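Local coordinates for kinetochore protein Mis16 (Schizosaccharomyces japonicus, PDB 4XYH) that binds histone H4 and, independently, the CENP-A-specific chaperone Scm3, as a WD-repeat kinetochore protein probably acting with the Mis18 complex, at residues Y30-W33 with K34-V37; Y157-L161 with N162-E166; T265-P268 with S269-A273. All blocks are in the same frame, centred on the assembly; numbering follows the deposited sequence.

Contact 1 of 3, residues Y30-W33 with K34-V37; sequences YKLW and KQNV
Trp33 and Val37 pack one turn apart on helix 19-40, the N-terminal helix that RBBP4-type histone-binding proteins carry beside their beta-propeller. The indole can be traced outward from its first carbon. Trp33 CB is near Lys34 N simply because the two residues are bonded in sequence. CG lies anti to the backbone N (chi1 172°), which swings the ring alongside the following turn and leaves both CG and CD2 of Trp33 3.7 Å from Lys34 N. At the start of the six-membered ring, Trp33 CE3 lies 3.4 Å from Lys34 N, with Lys34 CA a little farther off. Tyr30 O sits at the indole edge, in the plane of the ring. The remaining benzo carbons lie under one methyl: Val37 CG2 is 3.7 Å from both Trp33 CZ2 and Trp33 CH2. Its line to the centroid of the six-membered ring leans only 11° from the ring normal, so this is a CH-pi contact over the face. The indole N-H is used elsewhere: NE1 is hydrogen-bonded to the hydroxyl of Tyr41, whose ring also meets Trp33, joining the helix to the start of strand 41-48.

Backbone bonds of the alpha-helical i to i+4 pattern run through the same turn, from Lys34 N to Tyr30 O at 2.9 Å, from Gln35 N to Lys31 O and from Asn36 N to Leu32 O. The Lys34 chain, bent at chi2 and chi3, brings its CD methylene to the phenol end of Tyr30, where Lys34 CD comes within 3.4 Å of Tyr30 OH.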
loop_
_atom_site.group_PDB
_atom_site.type_symbol
_atom_site.label_atom_id
_atom_site.label_comp_id
_atom_site.label_asym_id
_atom_site.label_seq_id
_atom_site.Cartn_x
_atom_site.Cartn_y
_atom_site.Cartn_z
ATOM N N TYR A 30 -11.483 -5.044 21.464
ATOM C CA TYR A 30 -10.238 -4.303 21.440
ATOM C C TYR A 30 -9.616 -4.330 22.829
ATOM O O TYR A 30 -8.400 -4.456 22.968
ATOM C CB TYR A 30 -10.444 -2.857 20.957
ATOM C CG TYR A 30 -9.217 -2.002 21.161
ATOM C CD1 TYR A 30 -8.126 -2.094 20.303
ATOM C CD2 TYR A 30 -9.135 -1.126 22.226
ATOM C CE1 TYR A 30 -6.985 -1.322 20.501
ATOM C CE2 TYR A 30 -8.006 -0.355 22.434
ATOM C CZ TYR A 30 -6.935 -0.455 21.569
ATOM O OH TYR A 30 -5.815 0.313 21.796
ATOM N N LYS A 31 -10.455 -4.218 23.855
ATOM C CA LYS A 31 -9.989 -4.280 25.239
ATOM C C LYS A 31 -9.314 -5.627 25.529
ATOM O O LYS A 31 -8.199 -5.689 26.084
ATOM C CB LYS A 31 -11.154 -4.068 26.198
ATOM C CG LYS A 31 -10.756 -4.020 27.666
ATOM C CD LYS A 31 -11.921 -4.427 28.559
ATOM C CE LYS A 31 -11.732 -3.955 29.992
ATOM N NZ LYS A 31 -12.889 -4.369 30.842
ATOM N N LEU A 32 -9.995 -6.701 25.143
ATOM C CA LEU A 32 -9.442 -8.036 25.273
ATOM C C LEU A 32 -8.132 -8.165 24.499
ATOM O O LEU A 32 -7.141 -8.682 25.035
ATOM C CB LEU A 32 -10.447 -9.073 24.791
ATOM C CG LEU A 32 -10.116 -10.503 25.205
ATOM C CD1 LEU A 32 -9.792 -10.553 26.699
ATOM C CD2 LEU A 32 -11.261 -11.459 24.853
ATOM N N TRP A 33 -8.123 -7.693 23.248
ATOM C CA TRP A 33 -6.907 -7.716 22.428
ATOM C C TRP A 33 -5.738 -7.030 23.156
ATOM O O TRP A 33 -4.589 -7.481 23.099
ATOM C CB TRP A 33 -7.149 -7.037 21.069
ATOM C CG TRP A 33 -5.891 -6.866 20.264
ATOM C CD1 TRP A 33 -5.336 -7.778 19.402
ATOM C CD2 TRP A 33 -5.025 -5.724 20.247
ATOM N NE1 TRP A 33 -4.182 -7.273 18.857
ATOM C CE2 TRP A 33 -3.966 -6.016 19.361
ATOM C CE3 TRP A 33 -5.047 -4.480 20.884
ATOM C CZ2 TRP A 33 -2.941 -5.112 19.099
ATOM C CZ3 TRP A 33 -4.026 -3.583 20.627
ATOM C CH2 TRP A 33 -2.985 -3.904 19.744
ATOM N N LYS A 34 -6.039 -5.936 23.840
ATOM C CA LYS A 34 -5.021 -5.174 24.548
ATOM C C LYS A 34 -4.443 -5.973 25.720
ATOM O O LYS A 34 -3.272 -5.838 26.055
ATOM C CB LYS A 34 -5.605 -3.846 25.033
ATOM C CG LYS A 34 -4.596 -2.715 25.112
ATOM C CD LYS A 34 -5.224 -1.388 24.648
ATOM C CE LYS A 34 -5.797 -0.587 25.814
ATOM N NZ LYS A 34 -4.735 -0.186 26.806
ATOM N N GLN A 35 -5.267 -6.809 26.340
ATOM C CA GLN A 35 -4.783 -7.660 27.418
ATOM C C GLN A 35 -3.908 -8.795 26.891
ATOM O O GLN A 35 -3.001 -9.255 27.587
ATOM C CB GLN A 35 -5.951 -8.246 28.210
ATOM C CG GLN A 35 -6.744 -7.231 29.018
ATOM C CD GLN A 35 -8.010 -7.827 29.609
ATOM O OE1 GLN A 35 -8.245 -9.039 29.525
ATOM N NE2 GLN A 35 -8.835 -6.975 30.210
ATOM N N ASN A 36 -4.185 -9.249 25.670
ATOM C CA ASN A 36 -3.470 -10.384 25.102
ATOM C C ASN A 36 -2.186 -10.033 24.364
ATOM O O ASN A 36 -1.443 -10.925 23.945
ATOM C CB ASN A 36 -4.377 -11.148 24.159
ATOM C CG ASN A 36 -5.478 -11.853 24.887
ATOM O OD1 ASN A 36 -5.333 -12.194 26.060
ATOM N ND2 ASN A 36 -6.595 -12.072 24.207
ATOM N N VAL A 37 -1.933 -8.744 24.195
ATOM C CA VAL A 37 -0.760 -8.285 23.458
ATOM C C VAL A 37 0.567 -8.933 23.904
ATOM O O VAL A 37 1.364 -9.333 23.048
ATOM C CB VAL A 37 -0.674 -6.724 23.529
ATOM C CG1 VAL A 37 0.756 -6.224 23.503
ATOM C CG2 VAL A 37 -1.489 -6.115 22.375
#

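Contact 2 of 3, residues Y157-L161 with N162-E166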
loop_
_atom_site.group_PDB
_atom_site.type_symbol
_atom_site.label_atom_id
_atom_site.label_comp_id
_atom_site.label_asym_id
_atom_site.label_seq_id
_atom_site.Cartn_x
_atom_site.Cartn_y
_atom_site.Cartn_z
ATOM N N TYR A 157 1.737 14.552 -8.065
ATOM C CA TYR A 157 2.705 15.563 -7.635
ATOM C C TYR A 157 4.083 14.961 -7.368
ATOM O O TYR A 157 4.214 13.797 -6.974
ATOM C CB TYR A 157 2.216 16.303 -6.383
ATOM C CG TYR A 157 0.929 17.078 -6.606
ATOM C CD1 TYR A 157 0.949 18.339 -7.193
ATOM C CD2 TYR A 157 -0.304 16.542 -6.246
ATOM C CE1 TYR A 157 -0.215 19.053 -7.402
ATOM C CE2 TYR A 157 -1.493 17.252 -6.459
ATOM C CZ TYR A 157 -1.431 18.503 -7.035
ATOM O OH TYR A 157 -2.579 19.206 -7.254
ATOM N N ILE A 158 5.114 15.764 -7.592
ATOM C CA ILE A 158 6.466 15.356 -7.269
ATOM C C ILE A 158 7.094 16.311 -6.262
ATOM O O ILE A 158 6.972 17.534 -6.390
ATOM C CB ILE A 158 7.338 15.293 -8.512
ATOM C CG1 ILE A 158 6.674 14.390 -9.563
ATOM C CG2 ILE A 158 8.717 14.788 -8.132
ATOM C CD1 ILE A 158 6.658 12.894 -9.210
ATOM N N PHE A 159 7.754 15.738 -5.262
ATOM C CA PHE A 159 8.446 16.501 -4.229
ATOM C C PHE A 159 9.899 16.060 -4.190
ATOM O O PHE A 159 10.176 14.865 -4.253
ATOM C CB PHE A 159 7.810 16.280 -2.852
ATOM C CG PHE A 159 6.359 16.678 -2.763
ATOM C CD1 PHE A 159 5.363 15.862 -3.295
ATOM C CD2 PHE A 159 5.979 17.850 -2.109
ATOM C CE1 PHE A 159 4.023 16.217 -3.189
ATOM C CE2 PHE A 159 4.642 18.206 -2.005
ATOM C CZ PHE A 159 3.663 17.381 -2.544
ATOM N N ASP A 160 10.829 17.008 -4.102
ATOM C CA ASP A 160 12.244 16.677 -3.917
ATOM C C ASP A 160 12.696 17.099 -2.510
ATOM O O ASP A 160 12.922 18.287 -2.277
ATOM C CB ASP A 160 13.087 17.375 -4.996
ATOM C CG ASP A 160 14.565 17.015 -4.920
ATOM O OD1 ASP A 160 15.010 16.334 -3.962
ATOM O OD2 ASP A 160 15.299 17.419 -5.839
ATOM N N LEU A 161 12.810 16.140 -1.586
ATOM C CA LEU A 161 13.044 16.458 -0.173
ATOM C C LEU A 161 14.410 17.109 0.046
ATOM O O LEU A 161 14.642 17.807 1.033
ATOM C CB LEU A 161 12.913 15.202 0.700
ATOM C CG LEU A 161 11.530 14.514 0.692
ATOM C CD1 LEU A 161 11.403 13.364 1.714
ATOM C CD2 LEU A 161 10.431 15.524 0.873
ATOM N N ASN A 162 15.304 16.888 -0.901
ATOM C CA ASN A 162 16.643 17.433 -0.837
ATOM C C ASN A 162 16.722 18.958 -0.942
ATOM O O ASN A 162 17.756 19.546 -0.650
ATOM C CB ASN A 162 17.500 16.794 -1.941
ATOM C CG ASN A 162 18.950 17.162 -1.818
ATOM O OD1 ASN A 162 19.550 17.007 -0.752
ATOM N ND2 ASN A 162 19.524 17.672 -2.902
ATOM N N LEU A 163 15.650 19.588 -1.397
ATOM C CA LEU A 163 15.621 21.040 -1.542
ATOM C C LEU A 163 15.239 21.729 -0.233
ATOM O O LEU A 163 15.223 22.940 -0.157
ATOM C CB LEU A 163 14.628 21.465 -2.634
ATOM C CG LEU A 163 14.847 20.957 -4.066
ATOM C CD1 LEU A 163 13.737 21.471 -4.990
ATOM C CD2 LEU A 163 16.201 21.431 -4.556
ATOM N N TYR A 164 14.898 20.954 0.789
ATOM C CA TYR A 164 14.454 21.523 2.052
ATOM C C TYR A 164 14.599 20.525 3.195
ATOM O O TYR A 164 13.621 20.156 3.842
ATOM C CB TYR A 164 13.002 22.027 1.943
ATOM C CG TYR A 164 12.071 21.235 1.030
ATOM C CD1 TYR A 164 11.491 20.047 1.454
ATOM C CD2 TYR A 164 11.758 21.696 -0.247
ATOM C CE1 TYR A 164 10.643 19.332 0.628
ATOM C CE2 TYR A 164 10.905 21.000 -1.081
ATOM C CZ TYR A 164 10.352 19.815 -0.639
ATOM O OH TYR A 164 9.504 19.103 -1.446
ATOM N N ARG A 165 15.836 20.102 3.428
ATOM C CA ARG A 165 16.163 19.175 4.506
ATOM C C ARG A 165 15.846 19.654 5.901
ATOM O O ARG A 165 15.466 18.865 6.748
ATOM C CB ARG A 165 17.650 18.833 4.471
ATOM C CG ARG A 165 18.080 18.148 3.202
ATOM C CD ARG A 165 18.657 16.781 3.483
ATOM N NE ARG A 165 19.060 16.153 2.232
ATOM C CZ ARG A 165 18.465 15.096 1.692
ATOM N NH1 ARG A 165 17.443 14.512 2.305
ATOM N NH2 ARG A 165 18.903 14.616 0.541
ATOM N N GLU A 166 16.016 20.940 6.160
ATOM C CA GLU A 166 15.978 21.400 7.538
ATOM C C GLU A 166 14.642 21.980 7.957
ATOM O O GLU A 166 14.315 21.985 9.142
ATOM C CB GLU A 166 17.104 22.417 7.763
ATOM C CG GLU A 166 18.488 21.944 7.278
ATOM C CD GLU A 166 18.936 20.651 7.950
ATOM O OE1 GLU A 166 18.483 20.355 9.086
ATOM O OE2 GLU A 166 19.735 19.914 7.329
HETATM O O HOH W 1 17.761 17.788 -5.333
#
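Asp160 meets Leu163 through the straightest hydrogen bond of this turn, Leu163 N to Asp160 O at 3.1 Å and 169°. Phe159 and Asp160 end the third strand of a WD-type propeller blade, where the repeat commonly has Trp-Asp. The chain then tightens into a 3-10 turn, and Tyr164 N follows with a 3.2 Å bond to Leu161 O. The carboxylate adds an Asx turn: Asp160 OD1 takes Asn162 N at 3.1 Å, from 42° out of its plane. A water receives the amide of Asn162, ND2, at 3.0 Å and donates to Asp160 OD2, bridging the two side chains, which lie side by side and point the same way. Beyond it, Arg165 NH2 gives Asn162 OD1 a weak bond but forms its salt bridge with Asp145.

Packing centres on Tyr164, whose chi1 of 34° departs from a staggered position and folds the ring back beneath the strand end. One face takes Asp160 O, 3.4 Å from Tyr164 CZ, while Leu161 CD2 reaches the ring at Tyr164 CE1. The hydroxyl bonds Gln175 OE1, which also accepts Asp160 N. A leucine in place of Tyr164 would probably cost Gln175 OE1 one of these two partners and leave Asp160 O without its aromatic cover. The same oxygen, Tyr164 OH, lies in the plane of the Phe159 ring at its edge, 3.8 Å from Phe159 CD2.

Contact 3 of 3, residues T265-P268 with S269-A273; sequences TRLP and SSSSA
Leu267 is the first residue of 265-268 to reach the serines that follow. The two residues before it take no part: Thr265 lies on Tyr231 and pairs through its backbone with Ala249, and Arg266 forms a local salt bridge with Asp264. Leu267 points its CB at the returning chain, and that carbon lies 3.7 Å from Ser271 OG, with Leu267 CG only slightly farther away. The carbonyl of Leu267 turns elsewhere and accepts the hydroxyl of Tyr231.

Pro268 comes next and carries most of the contact through its ring. Two hydroxyls approach it at neighbouring carbons: Ser270 OG stands 3.6 Å from Pro268 CG, and Ser271 OG stands 3.6 Å from Pro268 CD. They get there by different torsions. In Ser270, OG sits between the backbone N and the carbonyl carbon, while in Ser271 it is turned beside the backbone N (chi1 -59°), bringing it over to the Leu267-Pro268 side. The carbonyl of Pro268 closes the chain on itself, because Ser271 N donates to Pro268 O at 3.2 Å with an N-H...O angle of 144°. Ser271 CB follows it in, 3.3 Å from Pro268 O.

Outside the two segments, Ser271 O accepts a hydrogen bond from Arg233 NH2, and Ser269 touches Tyr231. The helical backbone torsions of the two central residues, Ser269 and Ser270, make this a type I beta turn, closed by the bond from Ser271 N to Pro268 O and here reversing the chain in the loop between the third and fourth strands of a WD40 propeller blade.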
loop_
_atom_site.group_PDB
_atom_site.type_symbol
_atom_site.label_atom_id
_atom_site.label_comp_id
_atom_site.label_asym_id
_atom_site.label_seq_id
_atom_site.Cartn_x
_atom_site.Cartn_y
_atom_site.Cartn_z
ATOM N N THR A 265 4.665 -1.521 -21.409
ATOM C CA THR A 265 4.723 -0.063 -21.560
ATOM C C THR A 265 5.558 0.394 -22.759
ATOM O O THR A 265 5.623 1.592 -23.052
ATOM C CB THR A 265 5.268 0.627 -20.285
ATOM O OG1 THR A 265 6.585 0.141 -19.978
ATOM C CG2 THR A 265 4.347 0.365 -19.117
ATOM N N ARG A 266 6.173 -0.556 -23.462
ATOM C CA ARG A 266 6.904 -0.242 -24.684
ATOM C C ARG A 266 5.960 -0.074 -25.881
ATOM O O ARG A 266 6.325 0.502 -26.899
ATOM C CB ARG A 266 7.942 -1.327 -24.970
ATOM C CG ARG A 266 9.136 -1.288 -24.026
ATOM C CD ARG A 266 9.918 -2.588 -24.066
ATOM N NE ARG A 266 9.017 -3.735 -24.063
ATOM C CZ ARG A 266 9.394 -4.992 -23.850
ATOM N NH1 ARG A 266 10.664 -5.276 -23.612
ATOM N NH2 ARG A 266 8.491 -5.967 -23.867
ATOM N N LEU A 267 4.740 -0.572 -25.746
ATOM C CA LEU A 267 3.770 -0.538 -26.835
ATOM C C LEU A 267 2.884 0.695 -26.706
ATOM O O LEU A 267 2.609 1.155 -25.600
ATOM C CB LEU A 267 2.924 -1.814 -26.834
ATOM C CG LEU A 267 3.481 -3.039 -27.567
ATOM C CD1 LEU A 267 4.990 -3.138 -27.460
ATOM C CD2 LEU A 267 2.838 -4.315 -27.051
ATOM N N PRO A 268 2.442 1.252 -27.839
ATOM C CA PRO A 268 1.560 2.427 -27.779
ATOM C C PRO A 268 0.163 2.043 -27.280
ATOM O O PRO A 268 -0.097 0.850 -27.101
ATOM C CB PRO A 268 1.529 2.910 -29.233
ATOM C CG PRO A 268 1.746 1.661 -30.030
ATOM C CD PRO A 268 2.710 0.826 -29.225
ATOM N N SER A 269 -0.723 3.013 -27.070
ATOM C CA SER A 269 -2.031 2.715 -26.474
ATOM C C SER A 269 -3.025 2.116 -27.463
ATOM O O SER A 269 -4.084 1.624 -27.076
ATOM C CB SER A 269 -2.635 3.975 -25.858
ATOM O OG SER A 269 -2.649 5.033 -26.794
ATOM N N SER A 270 -2.691 2.178 -28.742
ATOM C CA SER A 270 -3.501 1.528 -29.758
ATOM C C SER A 270 -3.429 0.012 -29.555
ATOM O O SER A 270 -4.368 -0.720 -29.880
ATOM C CB SER A 270 -3.027 1.926 -31.162
ATOM O OG SER A 270 -1.622 1.745 -31.298
ATOM N N SER A 271 -2.313 -0.448 -28.992
ATOM C CA SER A 271 -2.126 -1.863 -28.698
ATOM C C SER A 271 -3.066 -2.308 -27.592
ATOM O O SER A 271 -3.695 -1.492 -26.920
ATOM C CB SER A 271 -0.678 -2.154 -28.293
ATOM O OG SER A 271 0.233 -1.793 -29.322
ATOM N N SER A 272 -3.159 -3.616 -27.416
ATOM C CA SER A 272 -3.984 -4.191 -26.379
ATOM C C SER A 272 -3.146 -4.507 -25.146
ATOM O O SER A 272 -1.912 -4.507 -25.205
ATOM C CB SER A 272 -4.669 -5.456 -26.894
ATOM O OG SER A 272 -5.518 -5.153 -27.990
ATOM N N ALA A 273 -3.816 -4.760 -24.025
ATOM C CA ALA A 273 -3.145 -5.337 -22.869
ATOM C C ALA A 273 -2.477 -6.636 -23.304
ATOM O O ALA A 273 -3.070 -7.402 -24.061
ATOM C CB ALA A 273 -4.135 -5.593 -21.744
#

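Contacts 1 and 3 lie at the surface on opposite sides of the chain's centre, their own centres about 51 Å apart, whereas contact 2 is partly buried. Contact 1 stays within the N-terminal helix, outside the blades' sheets. Contacts 2 and 3 share a topological place, each in the connection leaving the third strand of a blade, yet are built differently. In 157-166 a carboxylate, a bridging water and an aromatic ring accompany the 3-10 turn; in 265-273 a single backbone bond closes a serine-rich turn that begins at a proline. Contact 1 instead combines repeating helical bonds with a methyl-over-indole contact. None touches another; contacts 2 and 3 stay about 16 Å apart at their nearest atoms.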